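PDB 2PSB: putative lipoprotein YerB from Bacillus subtilis, which is of unknown function but is probably a membrane-attached lipoprotein and interacts with the helicase PcrA. Local coordinates for residues N179-N191 and N296-K308. Sequence-based numbering, arbitrary orientation.
Sequences NESYNVRVDYGTN and NIVPDLDAASISK
Strand 183-187 and strand 304-307 pair antiparallel, their axes 4.6 Å apart at closest approach and their directions at 157°, with Asn183 set against Ser307 and Arg185 against Ser305 as hydrogen-bonded pairs. Asn183 N gives the shortest of the backbone bonds, 2.7 Å to Ser307 O, and Asp187 N continues the ladder to Ala303 O. Between these rungs lie the non-hydrogen-bonded pairs Val184-Ile306 and Val186-Ala304, whose side chains share one face of the sheet; strand 255-261 packs there through Phe260 and Leu258. The other face is polar. Arg185 bends at chi2 (78°), bringing its guanidinium back over its own strand: NH2 donates to Val184 O from above the carbonyl plane, and Asn183 CB lies against one guanidinium face. Arg185 NE donates to a water 2.8 Å away, which reaches Ser307 OG only weakly. Asn183 itself turns its OD1 to the backbone N of Tyr201 in the next strand. At the far end the interaction changes character. Tyr188, its CG anti to the carbonyl carbon (chi1 -77°), extends its ring to strand 293-298, where Tyr188 OH donates to Ile297 O at 2.7 Å, approaching from above the carbonyl plane. Val298 CG1 packs 4.1 Å from Tyr188 CE2 and meets Val186 CG1 at 3.8 Å, joining ring and strand in one apolar patch. A phenylalanine in place of Tyr188 would probably leave the carbonyl of the buried Ile297 without its hydroxyl partner. The chemistry thus divides the labour: backbone bonds add the C-terminal strand to the edge of a sheet, while a phenolic hydroxyl and a pair of valine methyls tie that sheet to a strand of a different one.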
ATOM      1  N   ASN A 179     -22.504 -13.811   9.484  1.00 67.01           N
ATOM      2  CA  ASN A 179     -22.258 -14.591   8.277  1.00 67.55           C
ATOM      3  C   ASN A 179     -22.212 -13.657   7.069  1.00 67.74           C
ATOM      4  O   ASN A 179     -21.296 -12.837   6.949  1.00 69.35           O
ATOM      5  CB  ASN A 179     -23.362 -15.641   8.099  1.00 66.86           C
ATOM      6  CG  ASN A 179     -23.042 -16.649   7.007  1.00 66.06           C
ATOM      7  OD1 ASN A 179     -23.798 -17.591   6.776  1.00 62.69           O
ATOM      8  ND2 ASN A 179     -21.916 -16.454   6.333  1.00 66.44           N
ATOM      9  N   GLU A 180     -23.197 -13.784   6.180  1.00 66.94           N
ATOM     10  CA  GLU A 180     -23.286 -12.942   4.986  1.00 65.98           C
ATOM     11  C   GLU A 180     -21.993 -12.943   4.163  1.00 64.14           C
ATOM     12  O   GLU A 180     -20.965 -13.464   4.607  1.00 64.14           O
ATOM     13  CB  GLU A 180     -23.642 -11.508   5.395  1.00 66.96           C
ATOM     14  CG  GLU A 180     -25.047 -11.329   5.989  1.00 68.26           C
ATOM     15  CD  GLU A 180     -25.343 -12.269   7.151  1.00 69.76           C
ATOM     16  OE1 GLU A 180     -24.490 -12.401   8.056  1.00 70.16           O
ATOM     17  OE2 GLU A 180     -26.441 -12.870   7.167  1.00 69.30           O
ATOM     18  N   SER A 181     -22.046 -12.369   2.961  1.00 61.21           N
ATOM     19  CA  SER A 181     -20.869 -12.304   2.091  1.00 58.20           C
ATOM     20  C   SER A 181     -21.055 -11.336   0.924  1.00 57.08           C
ATOM     21  O   SER A 181     -21.794 -11.619  -0.019  1.00 56.59           O
ATOM     22  CB  SER A 181     -20.529 -13.697   1.546  1.00 58.22           C
ATOM     23  OG  SER A 181     -19.365 -13.663   0.738  1.00 56.32           O
ATOM     24  N   TYR A 182     -20.369 -10.196   0.998  1.00 54.88           N
ATOM     25  CA  TYR A 182     -20.434  -9.169  -0.039  1.00 52.35           C
ATOM     26  C   TYR A 182     -19.080  -8.954  -0.717  1.00 50.92           C
ATOM     27  O   TYR A 182     -18.044  -8.878  -0.053  1.00 51.11           O
ATOM     28  CB  TYR A 182     -20.901  -7.843   0.565  1.00 52.75           C
ATOM     29  CG  TYR A 182     -22.332  -7.854   1.036  1.00 54.37           C
ATOM     30  CD1 TYR A 182     -23.372  -7.587   0.152  1.00 54.28           C
ATOM     31  CD2 TYR A 182     -22.648  -8.151   2.362  1.00 54.92           C
ATOM     32  CE1 TYR A 182     -24.696  -7.610   0.571  1.00 55.42           C
ATOM     33  CE2 TYR A 182     -23.972  -8.182   2.798  1.00 55.90           C
ATOM     34  CZ  TYR A 182     -24.992  -7.909   1.893  1.00 56.18           C
ATOM     35  OH  TYR A 182     -26.306  -7.934   2.296  1.00 54.73           O
ATOM     36  N   ASN A 183     -19.096  -8.857  -2.042  1.00 48.23           N
ATOM     37  CA  ASN A 183     -17.877  -8.627  -2.802  1.00 45.51           C
ATOM     38  C   ASN A 183     -17.917  -7.182  -3.279  1.00 44.45           C
ATOM     39  O   ASN A 183     -18.979  -6.559  -3.293  1.00 44.36           O
ATOM     40  CB  ASN A 183     -17.793  -9.576  -3.999  1.00 44.41           C
ATOM     41  CG  ASN A 183     -17.767 -11.039  -3.586  1.00 45.44           C
ATOM     42  OD1 ASN A 183     -17.102 -11.411  -2.622  1.00 43.60           O
ATOM     43  ND2 ASN A 183     -18.484 -11.880  -4.329  1.00 45.75           N
ATOM     44  N   VAL A 184     -16.765  -6.648  -3.664  1.00 42.86           N
ATOM     45  CA  VAL A 184     -16.688  -5.270  -4.124  1.00 42.16           C
ATOM     46  C   VAL A 184     -15.762  -5.085  -5.326  1.00 43.50           C
ATOM     47  O   VAL A 184     -14.790  -5.821  -5.504  1.00 42.11           O
ATOM     48  CB  VAL A 184     -16.213  -4.333  -2.983  1.00 42.42           C
ATOM     49  CG1 VAL A 184     -14.867  -4.806  -2.447  1.00 42.46           C
ATOM     50  CG2 VAL A 184     -16.113  -2.901  -3.481  1.00 42.06           C
ATOM     51  N   ARG A 185     -16.094  -4.091  -6.143  1.00 43.82           N
ATOM     52  CA  ARG A 185     -15.325  -3.738  -7.326  1.00 44.71           C
ATOM     53  C   ARG A 185     -15.002  -2.246  -7.257  1.00 44.80           C
ATOM     54  O   ARG A 185     -15.780  -1.463  -6.721  1.00 45.04           O
ATOM     55  CB  ARG A 185     -16.126  -4.026  -8.602  1.00 46.31           C
ATOM     56  CG  ARG A 185     -16.265  -5.503  -8.956  1.00 49.89           C
ATOM     57  CD  ARG A 185     -17.308  -6.221  -8.117  1.00 53.29           C
ATOM     58  NE  ARG A 185     -17.345  -7.649  -8.432  1.00 56.13           N
ATOM     59  CZ  ARG A 185     -16.525  -8.556  -7.909  1.00 55.16           C
ATOM     60  NH1 ARG A 185     -16.633  -9.830  -8.263  1.00 56.93           N
ATOM     61  NH2 ARG A 185     -15.616  -8.195  -7.014  1.00 54.01           N
ATOM     62  N   VAL A 186     -13.855  -1.859  -7.803  1.00 44.59           N
ATOM     63  CA  VAL A 186     -13.435  -0.463  -7.801  1.00 43.17           C
ATOM     64  C   VAL A 186     -13.001  -0.111  -9.214  1.00 42.85           C
ATOM     65  O   VAL A 186     -12.113  -0.746  -9.780  1.00 42.19           O
ATOM     66  CB  VAL A 186     -12.240  -0.232  -6.839  1.00 42.89           C
ATOM     67  CG1 VAL A 186     -11.907   1.254  -6.752  1.00 42.27           C
ATOM     68  CG2 VAL A 186     -12.569  -0.796  -5.461  1.00 40.72           C
ATOM     69  N   ASP A 187     -13.644   0.894  -9.790  1.00 42.63           N
ATOM     70  CA  ASP A 187     -13.298   1.310 -11.137  1.00 43.90           C
ATOM     71  C   ASP A 187     -12.559   2.638 -11.125  1.00 43.99           C
ATOM     72  O   ASP A 187     -13.103   3.658 -10.710  1.00 41.97           O
ATOM     73  CB  ASP A 187     -14.553   1.424 -12.000  1.00 45.74           C
ATOM     74  CG  ASP A 187     -14.278   2.085 -13.326  1.00 46.74           C
ATOM     75  OD1 ASP A 187     -13.347   1.645 -14.036  1.00 50.08           O
ATOM     76  OD2 ASP A 187     -14.996   3.047 -13.658  1.00 47.90           O
ATOM     77  N   TYR A 188     -11.308   2.610 -11.573  1.00 43.65           N
ATOM     78  CA  TYR A 188     -10.485   3.812 -11.630  1.00 43.98           C
ATOM     79  C   TYR A 188     -10.458   4.365 -13.045  1.00 44.79           C
ATOM     80  O   TYR A 188     -10.225   5.551 -13.240  1.00 46.47           O
ATOM     81  CB  TYR A 188      -9.046   3.511 -11.196  1.00 40.90           C
ATOM     82  CG  TYR A 188      -8.839   3.366  -9.710  1.00 36.46           C
ATOM     83  CD1 TYR A 188      -8.594   2.118  -9.134  1.00 34.03           C
ATOM     84  CD2 TYR A 188      -8.845   4.484  -8.881  1.00 33.31           C
ATOM     85  CE1 TYR A 188      -8.344   1.996  -7.762  1.00 32.09           C
ATOM     86  CE2 TYR A 188      -8.605   4.375  -7.517  1.00 29.44           C
ATOM     87  CZ  TYR A 188      -8.350   3.138  -6.962  1.00 30.33           C
ATOM     88  OH  TYR A 188      -8.060   3.066  -5.620  1.00 28.86           O
ATOM     89  N   GLY A 189     -10.687   3.501 -14.026  1.00 47.63           N
ATOM     90  CA  GLY A 189     -10.667   3.928 -15.415  1.00 50.95           C
ATOM     91  C   GLY A 189     -11.661   5.021 -15.759  1.00 53.29           C
ATOM     92  O   GLY A 189     -12.539   5.348 -14.964  1.00 52.79           O
ATOM     93  N   THR A 190     -11.513   5.593 -16.951  1.00 56.60           N
ATOM     94  CA  THR A 190     -12.408   6.649 -17.419  1.00 59.90           C
ATOM     95  C   THR A 190     -13.040   6.283 -18.767  1.00 61.48           C
ATOM     96  O   THR A 190     -13.053   5.117 -19.164  1.00 62.13           O
ATOM     97  CB  THR A 190     -11.663   7.995 -17.577  1.00 60.13           C
ATOM     98  OG1 THR A 190     -12.611   9.034 -17.855  1.00 60.56           O
ATOM     99  CG2 THR A 190     -10.664   7.924 -18.723  1.00 59.29           C
ATOM    100  N   ASN A 191     -13.554   7.292 -19.463  1.00 63.16           N
ATOM    101  CA  ASN A 191     -14.201   7.119 -20.757  1.00 64.44           C
ATOM    102  C   ASN A 191     -13.538   6.153 -21.738  1.00 64.94           C
ATOM    103  O   ASN A 191     -14.212   5.307 -22.325  1.00 65.41           O
ATOM    104  CB  ASN A 191     -14.370   8.483 -21.429  1.00 65.90           C
ATOM    105  CG  ASN A 191     -15.553   9.257 -20.881  1.00 67.17           C
ATOM    106  OD1 ASN A 191     -15.599   9.608 -19.696  1.00 65.67           O
ATOM    107  ND2 ASN A 191     -16.524   9.521 -21.744  1.00 67.83           N
ATOM    108  N   ASN A 296      -7.850   1.104  -0.541  1.00 27.53           N
ATOM    109  CA  ASN A 296      -8.064   1.689  -1.856  1.00 27.84           C
ATOM    110  C   ASN A 296      -8.533   3.115  -1.735  1.00 27.20           C
ATOM    111  O   ASN A 296      -9.641   3.371  -1.270  1.00 28.65           O
ATOM    112  CB  ASN A 296      -9.116   0.908  -2.629  1.00 27.72           C
ATOM    113  CG  ASN A 296      -8.522  -0.176  -3.454  1.00 25.28           C
ATOM    114  OD1 ASN A 296      -8.019   0.073  -4.549  1.00 24.03           O
ATOM    115  ND2 ASN A 296      -8.555  -1.388  -2.941  1.00 22.30           N
ATOM    116  N   ILE A 297      -7.692   4.054  -2.139  1.00 25.28           N
ATOM    117  CA  ILE A 297      -8.088   5.444  -2.079  1.00 24.08           C
ATOM    118  C   ILE A 297      -8.746   5.812  -3.412  1.00 25.94           C
ATOM    119  O   ILE A 297      -8.207   5.541  -4.493  1.00 23.68           O
ATOM    120  CB  ILE A 297      -6.873   6.342  -1.793  1.00 22.94           C
ATOM    121  CG1 ILE A 297      -6.443   6.146  -0.333  1.00 18.98           C
ATOM    122  CG2 ILE A 297      -7.217   7.819  -2.081  1.00 21.10           C
ATOM    123  CD1 ILE A 297      -5.010   6.593  -0.036  1.00 18.97           C
ATOM    124  N   VAL A 298      -9.928   6.408  -3.320  1.00 27.28           N
ATOM    125  CA  VAL A 298     -10.678   6.811  -4.507  1.00 29.53           C
ATOM    126  C   VAL A 298     -11.137   8.259  -4.392  1.00 31.20           C
ATOM    127  O   VAL A 298     -11.370   8.752  -3.293  1.00 31.27           O
ATOM    128  CB  VAL A 298     -11.951   5.927  -4.693  1.00 28.96           C
ATOM    129  CG1 VAL A 298     -11.574   4.457  -4.657  1.00 27.50           C
ATOM    130  CG2 VAL A 298     -12.974   6.248  -3.607  1.00 25.86           C
ATOM    131  N   PRO A 299     -11.252   8.966  -5.525  1.00 32.95           N
ATOM    132  CA  PRO A 299     -11.708  10.360  -5.471  1.00 36.27           C
ATOM    133  C   PRO A 299     -13.237  10.460  -5.373  1.00 37.23           C
ATOM    134  O   PRO A 299     -13.778  11.535  -5.153  1.00 37.91           O
ATOM    135  CB  PRO A 299     -11.150  10.963  -6.760  1.00 37.27           C
ATOM    136  CG  PRO A 299     -11.103   9.794  -7.689  1.00 37.54           C
ATOM    137  CD  PRO A 299     -10.613   8.668  -6.816  1.00 33.86           C
ATOM    138  N   ASP A 300     -13.925   9.330  -5.526  1.00 40.32           N
ATOM    139  CA  ASP A 300     -15.382   9.292  -5.443  1.00 42.27           C
ATOM    140  C   ASP A 300     -15.857   7.920  -4.980  1.00 44.69           C
ATOM    141  O   ASP A 300     -15.706   6.922  -5.682  1.00 44.48           O
ATOM    142  CB  ASP A 300     -16.007   9.620  -6.802  1.00 44.31           C
ATOM    143  CG  ASP A 300     -17.530   9.672  -6.756  1.00 46.15           C
ATOM    144  OD1 ASP A 300     -18.138   9.930  -7.809  1.00 46.75           O
ATOM    145  OD2 ASP A 300     -18.122   9.455  -5.679  1.00 48.03           O
ATOM    146  N   LEU A 301     -16.443   7.885  -3.790  1.00 47.85           N
ATOM    147  CA  LEU A 301     -16.943   6.649  -3.200  1.00 50.40           C
ATOM    148  C   LEU A 301     -17.886   5.932  -4.167  1.00 52.02           C
ATOM    149  O   LEU A 301     -18.282   4.791  -3.939  1.00 53.85           O
ATOM    150  CB  LEU A 301     -17.655   6.974  -1.881  1.00 49.69           C
ATOM    151  CG  LEU A 301     -17.622   5.949  -0.745  1.00 50.88           C
ATOM    152  CD1 LEU A 301     -18.619   4.853  -1.025  1.00 53.69           C
ATOM    153  CD2 LEU A 301     -16.214   5.385  -0.586  1.00 50.68           C
ATOM    154  N   ASP A 302     -18.231   6.612  -5.255  1.00 53.10           N
ATOM    155  CA  ASP A 302     -19.127   6.063  -6.264  1.00 55.11           C
ATOM    156  C   ASP A 302     -18.390   5.043  -7.125  1.00 55.56           C
ATOM    157  O   ASP A 302     -19.008   4.208  -7.786  1.00 55.90           O
ATOM    158  CB  ASP A 302     -19.661   7.190  -7.150  1.00 56.95           C
ATOM    159  CG  ASP A 302     -21.130   7.024  -7.485  1.00 59.02           C
ATOM    160  OD1 ASP A 302     -21.597   7.711  -8.422  1.00 61.80           O
ATOM    161  OD2 ASP A 302     -21.817   6.221  -6.812  1.00 57.01           O
ATOM    162  N   ALA A 303     -17.063   5.122  -7.118  1.00 56.02           N
ATOM    163  CA  ALA A 303     -16.236   4.207  -7.893  1.00 54.75           C
ATOM    164  C   ALA A 303     -16.374   2.782  -7.381  1.00 54.47           C
ATOM    165  O   ALA A 303     -16.053   1.833  -8.087  1.00 54.99           O
ATOM    166  CB  ALA A 303     -14.789   4.640  -7.830  1.00 54.99           C
ATOM    167  N   ALA A 304     -16.853   2.638  -6.150  1.00 54.86           N
ATOM    168  CA  ALA A 304     -17.029   1.323  -5.548  1.00 55.62           C
ATOM    169  C   ALA A 304     -18.453   0.808  -5.743  1.00 56.18           C
ATOM    170  O   ALA A 304     -19.404   1.590  -5.799  1.00 56.25           O
ATOM    171  CB  ALA A 304     -16.698   1.384  -4.062  1.00 56.43           C
ATOM    172  N   SER A 305     -18.590  -0.512  -5.842  1.00 56.80           N
ATOM    173  CA  SER A 305     -19.885  -1.153  -6.033  1.00 57.71           C
ATOM    174  C   SER A 305     -19.869  -2.547  -5.414  1.00 59.32           C
ATOM    175  O   SER A 305     -19.092  -3.408  -5.822  1.00 60.17           O
ATOM    176  CB  SER A 305     -20.200  -1.257  -7.526  1.00 57.29           C
ATOM    177  OG  SER A 305     -20.185   0.025  -8.133  1.00 56.54           O
ATOM    178  N   ILE A 306     -20.725  -2.761  -4.421  1.00 60.81           N
ATOM    179  CA  ILE A 306     -20.799  -4.046  -3.741  1.00 62.63           C
ATOM    180  C   ILE A 306     -21.677  -5.025  -4.510  1.00 63.27           C
ATOM    181  O   ILE A 306     -22.407  -4.633  -5.415  1.00 63.58           O
ATOM    182  CB  ILE A 306     -21.368  -3.889  -2.317  1.00 62.82           C
ATOM    183  CG1 ILE A 306     -22.789  -3.328  -2.376  1.00 64.46           C
ATOM    184  CG2 ILE A 306     -20.497  -2.946  -1.517  1.00 64.18           C
ATOM    185  CD1 ILE A 306     -23.477  -3.247  -1.019  1.00 65.13           C
ATOM    186  N   SER A 307     -21.594  -6.299  -4.140  1.00 64.63           N
ATOM    187  CA  SER A 307     -22.379  -7.351  -4.781  1.00 65.80           C
ATOM    188  C   SER A 307     -22.466  -8.579  -3.881  1.00 65.47           C
ATOM    189  O   SER A 307     -21.522  -8.897  -3.160  1.00 65.14           O
ATOM    190  CB  SER A 307     -21.750  -7.752  -6.119  1.00 66.71           C
ATOM    191  OG  SER A 307     -21.708  -6.657  -7.014  1.00 67.49           O
ATOM    192  N   LYS A 308     -23.602  -9.268  -3.928  1.00 66.20           N
ATOM    193  CA  LYS A 308     -23.799 -10.466  -3.116  1.00 66.75           C
ATOM    194  C   LYS A 308     -23.234 -11.688  -3.842  1.00 66.39           C
ATOM    195  O   LYS A 308     -23.000 -11.586  -5.063  1.00 66.04           O
ATOM    196  CB  LYS A 308     -25.293 -10.670  -2.830  1.00 67.03           C
ATOM    197  CG  LYS A 308     -25.606 -11.876  -1.948  1.00 68.26           C
ATOM    198  CD  LYS A 308     -27.107 -12.084  -1.764  1.00 68.68           C
ATOM    199  CE  LYS A 308     -27.749 -10.920  -1.030  1.00 68.82           C
ATOM    200  NZ  LYS A 308     -29.192 -11.164  -0.764  1.00 68.00           N
TER
HETATM  201  O   HOH W   1     -19.756  -7.197  -9.694  1.00 62.71           O